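Exo beta-1,2-glucooligosaccharide sophorohydrolase (non-reducing end) (Parabacteroides distasonis ATCC 8503, PDB 5Z06) hydrolyses linear beta-1,2-glucan and beta-1,2-glucooligosaccharides of four or more glucose units from the non-reducing end, releasing the disaccharide sophorose. Local coordinates at residues Q196-Y201 and Q273-T278; H204-W209 and R243-L248; E484-G489 and Q698-I703. All coordinates share one frame; numbering follows the deposited sequence. Where two conformers were deposited one is given.

Contact 1. Residues Q196-Y201 and Q273-T278; sequences QEAKAY and QTVSAT
Strands 196-200 and 275-278 run almost parallel, 12° between their directions, but their axes stay 5.7 Å apart at the closest and their backbones are not hydrogen-bonded to each other; the CA of Ala198 lies nearest that of Ser276, and the CA of Ala200 nearest that of Ala277. Small apolar side chains fill the seam. The CB of Ala277 sits between two alanines of the other strand, 3.7 Å from Ala198 CB and 3.6 Å from Ala200 CB. Val275 continues the row: with CG1 anti to the carbonyl carbon (chi1 -63°), CG2 falls between the backbone N and the carbonyl carbon and reaches Ala198 CB at 3.8 Å, while CG1 lies near the backbone of Glu197. Methyls also press on peptide oxygens, Ala200 CB coming within 3.1 Å of Thr278 O, a tight approach. On the exposed side the bent chain of Glu197 folds back along its own strand, and OE2 accepts an almost straight bond from Ala198 N (3.2 Å, 176°) that arrives from above the carboxylate plane. Gln273 reaches past the carbonyl of Gln196 to hydrogen-bond Leu195 O through NE2. Each strand is paired on its other flank, 196-200 with 204-210 and 275-278 with 254-262. Two edge strands, one from each sheet, thus run side by side at the border of a beta-sandwich, as the first and last strands do in fibronectin type III-like domains.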
loop_
_atom_site.group_PDB
_atom_site.type_symbol
_atom_site.label_atom_id
_atom_site.label_comp_id
_atom_site.label_asym_id
_atom_site.label_seq_id
_atom_site.Cartn_x
_atom_site.Cartn_y
_atom_site.Cartn_z
ATOM N N GLN A 196 12.965 14.207 16.180
ATOM C CA GLN A 196 14.342 13.730 16.117
ATOM C C GLN A 196 15.118 14.516 15.104
ATOM O O GLN A 196 16.235 14.963 15.376
ATOM C CB GLN A 196 14.410 12.256 15.739
ATOM C CG GLN A 196 14.093 11.284 16.867
ATOM C CD GLN A 196 14.150 9.833 16.394
ATOM O OE1 GLN A 196 14.796 8.992 17.017
ATOM N NE2 GLN A 196 13.477 9.536 15.284
ATOM N N GLU A 197 14.550 14.650 13.915
ATOM C CA GLU A 197 15.200 15.432 12.885
ATOM C C GLU A 197 14.287 15.717 11.740
ATOM O O GLU A 197 13.140 15.230 11.676
ATOM C CB GLU A 197 16.473 14.735 12.360
ATOM C CG GLU A 197 17.629 15.657 11.927
ATOM C CD GLU A 197 17.700 17.021 12.633
ATOM O OE1 GLU A 197 18.041 17.080 13.838
ATOM O OE2 GLU A 197 17.415 18.049 11.969
ATOM N N ALA A 198 14.802 16.617 10.916
ATOM C CA ALA A 198 14.289 16.954 9.623
ATOM C C ALA A 198 15.344 16.439 8.696
ATOM O O ALA A 198 16.539 16.584 8.965
ATOM C CB ALA A 198 14.177 18.458 9.475
ATOM N N LYS A 199 14.919 15.824 7.612
ATOM C CA LYS A 199 15.840 15.371 6.608
ATOM C C LYS A 199 15.304 15.888 5.290
ATOM O O LYS A 199 14.214 15.505 4.855
ATOM C CB LYS A 199 15.970 13.841 6.689
ATOM C CG LYS A 199 16.872 13.187 5.665
ATOM C CD LYS A 199 18.255 13.795 5.484
ATOM C CE LYS A 199 18.981 13.068 4.355
ATOM N NZ LYS A 199 20.264 13.741 4.037
ATOM N N ALA A 200 16.039 16.813 4.689
ATOM C CA ALA A 200 15.621 17.400 3.433
ATOM C C ALA A 200 16.111 16.543 2.298
ATOM O O ALA A 200 17.119 15.861 2.392
ATOM C CB ALA A 200 16.133 18.819 3.277
ATOM N N TYR A 201 15.341 16.574 1.234
ATOM C CA TYR A 201 15.726 16.024 -0.042
ATOM C C TYR A 201 15.535 17.175 -1.030
ATOM O O TYR A 201 15.798 18.322 -0.658
ATOM C CB TYR A 201 14.889 14.774 -0.306
ATOM C CG TYR A 201 15.213 13.708 0.702
ATOM C CD1 TYR A 201 14.590 13.708 1.929
ATOM C CD2 TYR A 201 16.177 12.728 0.444
ATOM C CE1 TYR A 201 14.881 12.753 2.872
ATOM C CE2 TYR A 201 16.479 11.756 1.383
ATOM C CZ TYR A 201 15.814 11.780 2.593
ATOM O OH TYR A 201 16.063 10.869 3.581
ATOM N N GLN A 273 10.784 20.048 20.235
ATOM C CA GLN A 273 11.858 20.931 19.796
ATOM C C GLN A 273 11.611 21.250 18.309
ATOM O O GLN A 273 10.881 20.536 17.603
ATOM C CB GLN A 273 13.269 20.351 20.044
ATOM C CG GLN A 273 13.663 19.119 19.220
ATOM C CD GLN A 273 15.170 18.978 18.973
ATOM O OE1 GLN A 273 15.980 19.806 19.417
ATOM N NE2 GLN A 273 15.552 17.918 18.244
ATOM N N THR A 274 12.186 22.346 17.857
ATOM C CA THR A 274 12.073 22.751 16.470
ATOM C C THR A 274 13.229 22.133 15.701
ATOM O O THR A 274 14.362 22.144 16.164
ATOM C CB THR A 274 12.062 24.281 16.350
ATOM O OG1 THR A 274 10.844 24.764 16.931
ATOM C CG2 THR A 274 12.132 24.732 14.890
ATOM N N VAL A 275 12.926 21.587 14.532
ATOM C CA VAL A 275 13.955 21.084 13.621
ATOM C C VAL A 275 13.793 21.826 12.324
ATOM O O VAL A 275 12.707 22.313 12.026
ATOM C CB VAL A 275 13.854 19.562 13.385
ATOM C CG1 VAL A 275 14.086 18.831 14.694
ATOM C CG2 VAL A 275 12.507 19.144 12.778
ATOM N N SER A 276 14.866 21.912 11.551
ATOM C CA SER A 276 14.794 22.522 10.235
ATOM C C SER A 276 15.655 21.804 9.224
ATOM O O SER A 276 16.554 21.036 9.566
ATOM C CB SER A 276 15.196 23.998 10.283
ATOM O OG SER A 276 16.541 24.144 10.705
ATOM N N ALA A 277 15.363 22.073 7.961
ATOM C CA ALA A 277 16.200 21.592 6.891
ATOM C C ALA A 277 15.929 22.401 5.664
ATOM O O ALA A 277 14.931 23.118 5.573
ATOM C CB ALA A 277 15.928 20.127 6.628
ATOM N N THR A 278 16.820 22.273 4.702
ATOM C CA THR A 278 16.699 23.013 3.458
ATOM C C THR A 278 16.826 22.022 2.335
ATOM O O THR A 278 17.778 21.255 2.317
ATOM C CB THR A 278 17.802 24.066 3.333
ATOM O OG1 THR A 278 17.836 24.833 4.538
ATOM C CG2 THR A 278 17.568 24.977 2.105
#

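Contact 2. Residues H204-W209 and R243-L248; sequences HIDIKW and RYTDFL
Ile207, Trp209 and Tyr244 meet on the inner face of an antiparallel strand pair, part of the three-stranded sheet of a fibronectin type III-like sandwich. Tyr244 CB is the common point, 3.8 Å from Ile207 CG1 and, at the edge of the indole, 3.7 Å from Trp209 CZ3; the backbone N of Arg243 lies over one face of the same indole. Ile222 of the opposing sheet packs on all three residues. Farther along this face Ile205 CD1 touches Leu248 CD1 at 3.6 Å. Ile205 with Asp246 and Ile207 with Tyr244 are hydrogen-bonded pairs, each closed by two N-H to O bonds, whereas Asp206 and Thr245 form a non-hydrogen-bonded pair on the polar face. There their side chains run alongside with the same heading, and Thr245 OG1 gives its proton to Asp206 OD1 at 2.6 Å, nearly in line with the C-O bond. The other oxygen, OD2, takes His204 NE2 at 2.8 Å; the carboxylate oxygen lies in the imidazole plane, but the N-H comes from above the carboxylate plane. Arg297 adds a salt bridge to OD2, and Tyr635 holds His204 ND1. With an alanine in place of Asp206 both oxygens go, which would probably deprive Thr245 OG1, His204 NE2 and Arg297 of this partner and let the imidazole turn more freely. At the end of this face Lys208 lays its CG over the guanidinium of Arg243, its CD 3.5 Å from Arg243 NH2, while Glu301 forms a salt bridge with Arg243 NE. A water at the edge of that guanidinium, in its plane, accepts from Arg243 NH1 at 3.0 Å.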
loop_
_atom_site.group_PDB
_atom_site.type_symbol
_atom_site.label_atom_id
_atom_site.label_comp_id
_atom_site.label_asym_id
_atom_site.label_seq_id
_atom_site.Cartn_x
_atom_site.Cartn_y
_atom_site.Cartn_z
ATOM N N HIS A 204 11.175 17.761 -0.773
ATOM C CA HIS A 204 10.490 17.494 0.459
ATOM C C HIS A 204 11.422 17.407 1.615
ATOM O O HIS A 204 12.617 17.225 1.430
ATOM C CB HIS A 204 9.665 16.221 0.357
ATOM C CG HIS A 204 10.449 14.993 0.609
ATOM N ND1 HIS A 204 11.293 14.453 -0.332
ATOM C CD2 HIS A 204 10.533 14.201 1.704
ATOM C CE1 HIS A 204 11.864 13.378 0.178
ATOM N NE2 HIS A 204 11.422 13.206 1.409
ATOM N N ILE A 205 10.830 17.558 2.797
ATOM C CA ILE A 205 11.499 17.370 4.049
ATOM C C ILE A 205 10.731 16.321 4.816
ATOM O O ILE A 205 9.516 16.389 4.949
ATOM C CB ILE A 205 11.584 18.664 4.868
ATOM C CG1 ILE A 205 12.310 19.718 4.038
ATOM C CG2 ILE A 205 12.289 18.384 6.201
ATOM C CD1 ILE A 205 12.339 21.098 4.644
ATOM N N ASP A 206 11.467 15.345 5.306
ATOM C CA ASP A 206 10.917 14.315 6.153
ATOM C C ASP A 206 11.222 14.666 7.572
ATOM O O ASP A 206 12.382 14.903 7.908
ATOM C CB ASP A 206 11.568 12.973 5.828
ATOM C CG ASP A 206 11.012 12.361 4.580
ATOM O OD1 ASP A 206 9.783 12.473 4.399
ATOM O OD2 ASP A 206 11.794 11.757 3.805
ATOM N N ILE A 207 10.192 14.679 8.406
ATOM C CA ILE A 207 10.406 14.756 9.833
ATOM C C ILE A 207 9.958 13.455 10.458
ATOM O O ILE A 207 9.122 12.746 9.911
ATOM C CB ILE A 207 9.758 16.004 10.488
ATOM C CG1 ILE A 207 8.236 15.927 10.495
ATOM C CG2 ILE A 207 10.273 17.269 9.794
ATOM C CD1 ILE A 207 7.542 17.135 11.125
ATOM N N LYS A 208 10.559 13.159 11.599
ATOM C CA LYS A 208 10.322 11.946 12.335
ATOM C C LYS A 208 10.406 12.280 13.812
ATOM O O LYS A 208 11.242 13.106 14.242
ATOM C CB LYS A 208 11.389 10.889 12.006
ATOM C CG LYS A 208 11.015 9.485 12.504
ATOM C CD LYS A 208 12.181 8.500 12.517
ATOM C CE LYS A 208 11.754 7.129 13.051
ATOM N NZ LYS A 208 11.313 7.120 14.475
ATOM N N TRP A 209 9.558 11.613 14.578
ATOM C CA TRP A 209 9.488 11.820 16.000
ATOM C C TRP A 209 9.282 10.479 16.725
ATOM O O TRP A 209 8.976 9.466 16.085
ATOM C CB TRP A 209 8.379 12.828 16.311
ATOM C CG TRP A 209 7.010 12.405 15.843
ATOM C CD1 TRP A 209 6.172 11.557 16.483
ATOM C CD2 TRP A 209 6.337 12.790 14.629
ATOM N NE1 TRP A 209 5.005 11.403 15.769
ATOM C CE2 TRP A 209 5.080 12.141 14.625
ATOM C CE3 TRP A 209 6.664 13.629 13.558
ATOM C CZ2 TRP A 209 4.151 12.289 13.580
ATOM C CZ3 TRP A 209 5.736 13.787 12.522
ATOM C CH2 TRP A 209 4.500 13.115 12.540
ATOM N N ARG A 243 5.882 10.045 11.609
ATOM C CA ARG A 243 6.646 10.517 10.512
ATOM C C ARG A 243 5.789 11.418 9.691
ATOM O O ARG A 243 4.611 11.142 9.531
ATOM C CB ARG A 243 7.016 9.323 9.659
ATOM C CG ARG A 243 8.404 9.439 9.204
ATOM C CD ARG A 243 8.767 8.341 8.227
ATOM N NE ARG A 243 10.055 7.870 8.649
ATOM C CZ ARG A 243 11.179 8.573 8.601
ATOM N NH1 ARG A 243 11.234 9.783 8.063
ATOM N NH2 ARG A 243 12.277 8.019 9.060
ATOM N N TYR A 244 6.370 12.474 9.147
ATOM C CA TYR A 244 5.629 13.329 8.254
ATOM C C TYR A 244 6.511 13.762 7.103
ATOM O O TYR A 244 7.668 14.145 7.306
ATOM C CB TYR A 244 5.058 14.531 8.999
ATOM C CG TYR A 244 4.495 15.539 8.050
ATOM C CD1 TYR A 244 3.398 15.222 7.255
ATOM C CD2 TYR A 244 5.083 16.792 7.906
ATOM C CE1 TYR A 244 2.884 16.127 6.348
ATOM C CE2 TYR A 244 4.566 17.715 7.020
ATOM C CZ TYR A 244 3.478 17.379 6.246
ATOM O OH TYR A 244 2.997 18.304 5.375
ATOM N N THR A 245 5.944 13.666 5.904
ATOM C CA THR A 245 6.599 14.028 4.687
ATOM C C THR A 245 5.993 15.325 4.182
ATOM O O THR A 245 4.845 15.366 3.743
ATOM C CB THR A 245 6.477 12.893 3.667
ATOM O OG1 THR A 245 7.314 11.808 4.093
ATOM C CG2 THR A 245 6.910 13.351 2.289
ATOM N N ASP A 246 6.785 16.389 4.247
ATOM C CA ASP A 246 6.325 17.673 3.832
ATOM C C ASP A 246 6.835 17.916 2.447
ATOM O O ASP A 246 8.011 18.238 2.259
ATOM C CB ASP A 246 6.826 18.779 4.743
ATOM C CG ASP A 246 6.068 20.071 4.533
ATOM O OD1 ASP A 246 4.831 20.018 4.333
ATOM O OD2 ASP A 246 6.710 21.141 4.557
ATOM N N PHE A 247 5.943 17.783 1.479
ATOM C CA PHE A 247 6.314 18.016 0.118
ATOM C C PHE A 247 6.227 19.510 -0.179
ATOM O O PHE A 247 5.153 20.023 -0.409
ATOM C CB PHE A 247 5.442 17.218 -0.844
ATOM C CG PHE A 247 6.018 17.163 -2.214
ATOM C CD1 PHE A 247 5.733 18.156 -3.139
ATOM C CD2 PHE A 247 6.906 16.167 -2.550
ATOM C CE1 PHE A 247 6.281 18.110 -4.408
ATOM C CE2 PHE A 247 7.480 16.132 -3.797
ATOM C CZ PHE A 247 7.162 17.097 -4.740
ATOM N N LEU A 248 7.364 20.185 -0.182
ATOM C CA LEU A 248 7.432 21.618 -0.495
ATOM C C LEU A 248 7.342 21.878 -1.978
ATOM O O LEU A 248 6.867 22.919 -2.387
ATOM C CB LEU A 248 8.738 22.236 0.027
ATOM C CG LEU A 248 8.872 22.113 1.542
ATOM C CD1 LEU A 248 10.309 22.343 1.974
ATOM C CD2 LEU A 248 7.926 23.081 2.227
HETATM O O HOH W 1 9.025 11.445 6.876
#

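Contact 3. Residues E484-G489 and Q698-I703; sequences EMYYSG and QKIQSI
Ile700 sets its CG2 methyl over one face of the Tyr486 ring, 4.1 Å from the ring centroid and 21° off the normal, a CH-pi contact displaced toward the rim on the CG side. The two side chains are nearly perpendicular. CB of Tyr486 points toward helix 691-702, and with CG anti to the backbone N (chi1 -177°) the ring runs across in front of Ile700, turning a face to the methyl. Tyr487, next in the chain, is turned differently: its ring receives Tyr486 CD2 over the centre of one face, 3.6 Å above the plane, and offers its edge to the other segment. At that edge Ile703 CD1 lies in the ring plane, 3.9 Å from Tyr487 CE2, where the two side chains pass antiparallel. The same CD1 also lies 3.8 Å from Glu484 N, and Ile703 CG1 passes the bent carboxylate arm of Glu484. Ile703, the last modelled residue, thus packs on both Glu484 and Tyr487. Met471 and Phe549 close in around Tyr486 and Ile700. Both phenol groups have polar partners beyond the two segments, Tyr486 OH with Asp551 and Tyr487 OH with Lys552 N. A water also lies between Tyr487 OH and Ile700 O, but its distances are so short that the details of this bridge are doubtful. Direct contact between the two segments is chiefly aliphatic carbon against aromatic face and edge, so van der Waals and CH-pi contact dominates, while the hydroxyl bonds to Asp551 and Lys552 N probably limit the turning of the two rings.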
loop_
_atom_site.group_PDB
_atom_site.type_symbol
_atom_site.label_atom_id
_atom_site.label_comp_id
_atom_site.label_asym_id
_atom_site.label_seq_id
_atom_site.Cartn_x
_atom_site.Cartn_y
_atom_site.Cartn_z
ATOM N N GLU A 484 11.981 -31.485 -13.221
ATOM C CA GLU A 484 10.959 -31.647 -14.276
ATOM C C GLU A 484 9.674 -30.903 -13.971
ATOM O O GLU A 484 8.956 -30.526 -14.894
ATOM C CB GLU A 484 10.645 -33.135 -14.569
ATOM C CG GLU A 484 11.604 -33.832 -15.542
ATOM C CD GLU A 484 12.970 -34.162 -14.955
ATOM O OE1 GLU A 484 13.156 -34.071 -13.717
ATOM O OE2 GLU A 484 13.878 -34.526 -15.739
ATOM N N MET A 485 9.383 -30.716 -12.684
ATOM C CA MET A 485 8.220 -29.968 -12.233
ATOM C C MET A 485 8.174 -28.539 -12.759
ATOM O O MET A 485 7.092 -27.966 -12.890
ATOM C CB MET A 485 8.170 -29.962 -10.714
ATOM C CG MET A 485 8.066 -31.353 -10.122
ATOM S SD MET A 485 6.436 -32.040 -10.402
ATOM C CE MET A 485 6.842 -33.779 -10.601
ATOM N N TYR A 486 9.343 -27.974 -13.048
ATOM C CA TYR A 486 9.433 -26.718 -13.755
ATOM C C TYR A 486 8.716 -26.750 -15.108
ATOM O O TYR A 486 8.064 -25.777 -15.470
ATOM C CB TYR A 486 10.884 -26.319 -13.983
ATOM C CG TYR A 486 10.999 -24.985 -14.665
ATOM C CD1 TYR A 486 11.028 -23.800 -13.928
ATOM C CD2 TYR A 486 11.060 -24.900 -16.062
ATOM C CE1 TYR A 486 11.147 -22.571 -14.563
ATOM C CE2 TYR A 486 11.154 -23.679 -16.701
ATOM C CZ TYR A 486 11.197 -22.519 -15.947
ATOM O OH TYR A 486 11.271 -21.327 -16.587
ATOM N N TYR A 487 8.830 -27.846 -15.853
ATOM C CA TYR A 487 8.141 -27.949 -17.166
ATOM C C TYR A 487 6.754 -28.530 -17.085
ATOM O O TYR A 487 5.876 -28.127 -17.833
ATOM C CB TYR A 487 8.991 -28.725 -18.188
ATOM C CG TYR A 487 10.220 -27.946 -18.550
ATOM C CD1 TYR A 487 10.128 -26.816 -19.354
ATOM C CD2 TYR A 487 11.460 -28.276 -18.017
ATOM C CE1 TYR A 487 11.247 -26.067 -19.666
ATOM C CE2 TYR A 487 12.577 -27.541 -18.332
ATOM C CZ TYR A 487 12.457 -26.439 -19.159
ATOM O OH TYR A 487 13.550 -25.698 -19.467
ATOM N N SER A 488 6.560 -29.473 -16.180
ATOM C CA SER A 488 5.291 -30.185 -16.070
ATOM C C SER A 488 4.263 -29.323 -15.334
ATOM O O SER A 488 3.063 -29.451 -15.571
ATOM C CB SER A 488 5.511 -31.510 -15.349
ATOM O OG SER A 488 5.648 -31.321 -13.941
ATOM N N GLY A 489 4.747 -28.438 -14.457
ATOM C CA GLY A 489 3.896 -27.591 -13.628
ATOM C C GLY A 489 3.920 -26.147 -14.045
ATOM O O GLY A 489 3.028 -25.684 -14.759
ATOM N N GLN A 698 21.133 -25.394 -11.915
ATOM C CA GLN A 698 21.857 -26.387 -12.724
ATOM C C GLN A 698 20.894 -27.471 -13.167
ATOM O O GLN A 698 20.808 -27.793 -14.348
ATOM C CB GLN A 698 22.995 -27.057 -11.949
ATOM C CG GLN A 698 24.244 -26.220 -11.760
ATOM C CD GLN A 698 25.281 -26.906 -10.858
ATOM O OE1 GLN A 698 25.175 -28.107 -10.541
ATOM N NE2 GLN A 698 26.287 -26.138 -10.432
ATOM N N LYS A 699 20.169 -28.021 -12.201
ATOM C CA LYS A 699 19.244 -29.108 -12.474
ATOM C C LYS A 699 18.197 -28.705 -13.489
ATOM O O LYS A 699 17.862 -29.496 -14.360
ATOM C CB LYS A 699 18.547 -29.588 -11.205
ATOM C CG LYS A 699 19.428 -30.371 -10.262
ATOM C CD LYS A 699 18.631 -30.743 -9.025
ATOM C CE LYS A 699 19.494 -31.482 -8.032
ATOM N NZ LYS A 699 18.653 -31.787 -6.856
ATOM N N ILE A 700 17.662 -27.491 -13.371
ATOM C CA ILE A 700 16.581 -27.089 -14.262
ATOM C C ILE A 700 17.152 -26.874 -15.647
ATOM O O ILE A 700 16.589 -27.353 -16.626
ATOM C CB ILE A 700 15.833 -25.835 -13.781
ATOM C CG1 ILE A 700 15.078 -26.137 -12.485
ATOM C CG2 ILE A 700 14.830 -25.392 -14.841
ATOM C CD1 ILE A 700 14.715 -24.907 -11.680
ATOM N N GLN A 701 18.268 -26.166 -15.714
ATOM C CA GLN A 701 18.910 -25.852 -16.996
ATOM C C GLN A 701 19.507 -27.064 -17.712
ATOM O O GLN A 701 19.718 -27.008 -18.910
ATOM C CB GLN A 701 19.982 -24.782 -16.802
ATOM C CG GLN A 701 19.402 -23.440 -16.347
ATOM C CD GLN A 701 20.392 -22.311 -16.408
ATOM O OE1 GLN A 701 20.017 -21.159 -16.600
ATOM N NE2 GLN A 701 21.662 -22.631 -16.232
ATOM N N SER A 702 19.769 -28.151 -16.994
ATOM C CA SER A 702 20.307 -29.368 -17.606
ATOM C C SER A 702 19.235 -30.275 -18.246
ATOM O O SER A 702 19.582 -31.188 -18.982
ATOM C CB SER A 702 21.095 -30.175 -16.575
ATOM O OG SER A 702 20.198 -30.813 -15.677
ATOM N N ILE A 703 17.953 -30.047 -17.969
ATOM C CA ILE A 703 16.874 -30.868 -18.562
ATOM C C ILE A 703 16.912 -30.773 -20.085
ATOM O O ILE A 703 17.080 -29.682 -20.617
ATOM C CB ILE A 703 15.485 -30.428 -18.041
ATOM C CG1 ILE A 703 15.347 -30.800 -16.563
ATOM C CG2 ILE A 703 14.340 -31.067 -18.838
ATOM C CD1 ILE A 703 14.296 -29.998 -15.854
HETATM O O HOH W 2 15.883 -26.304 -18.805
#

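Contacts 1 and 2 belong to one beta-sandwich, their centres 8 Å apart, and contact 2 falls within the span of chain that contact 1 brackets. Strand 204-210 is the middle strand of the three-stranded sheet, between 194-200 and 243-247; contact 1 joins that sheet at its border to strand 275-278 of the four-stranded one. Contact 3 comes later in the chain and lies about 54 Å and 49 Å, centre to centre, from contacts 1 and 2, in the helical part that includes the glucoamylase-like region. It brings helix 691-702 against helix 485-490. The contacts thus sample two regions of one monomer, which meet beside contact 2 through partners such as Arg297 and Tyr635.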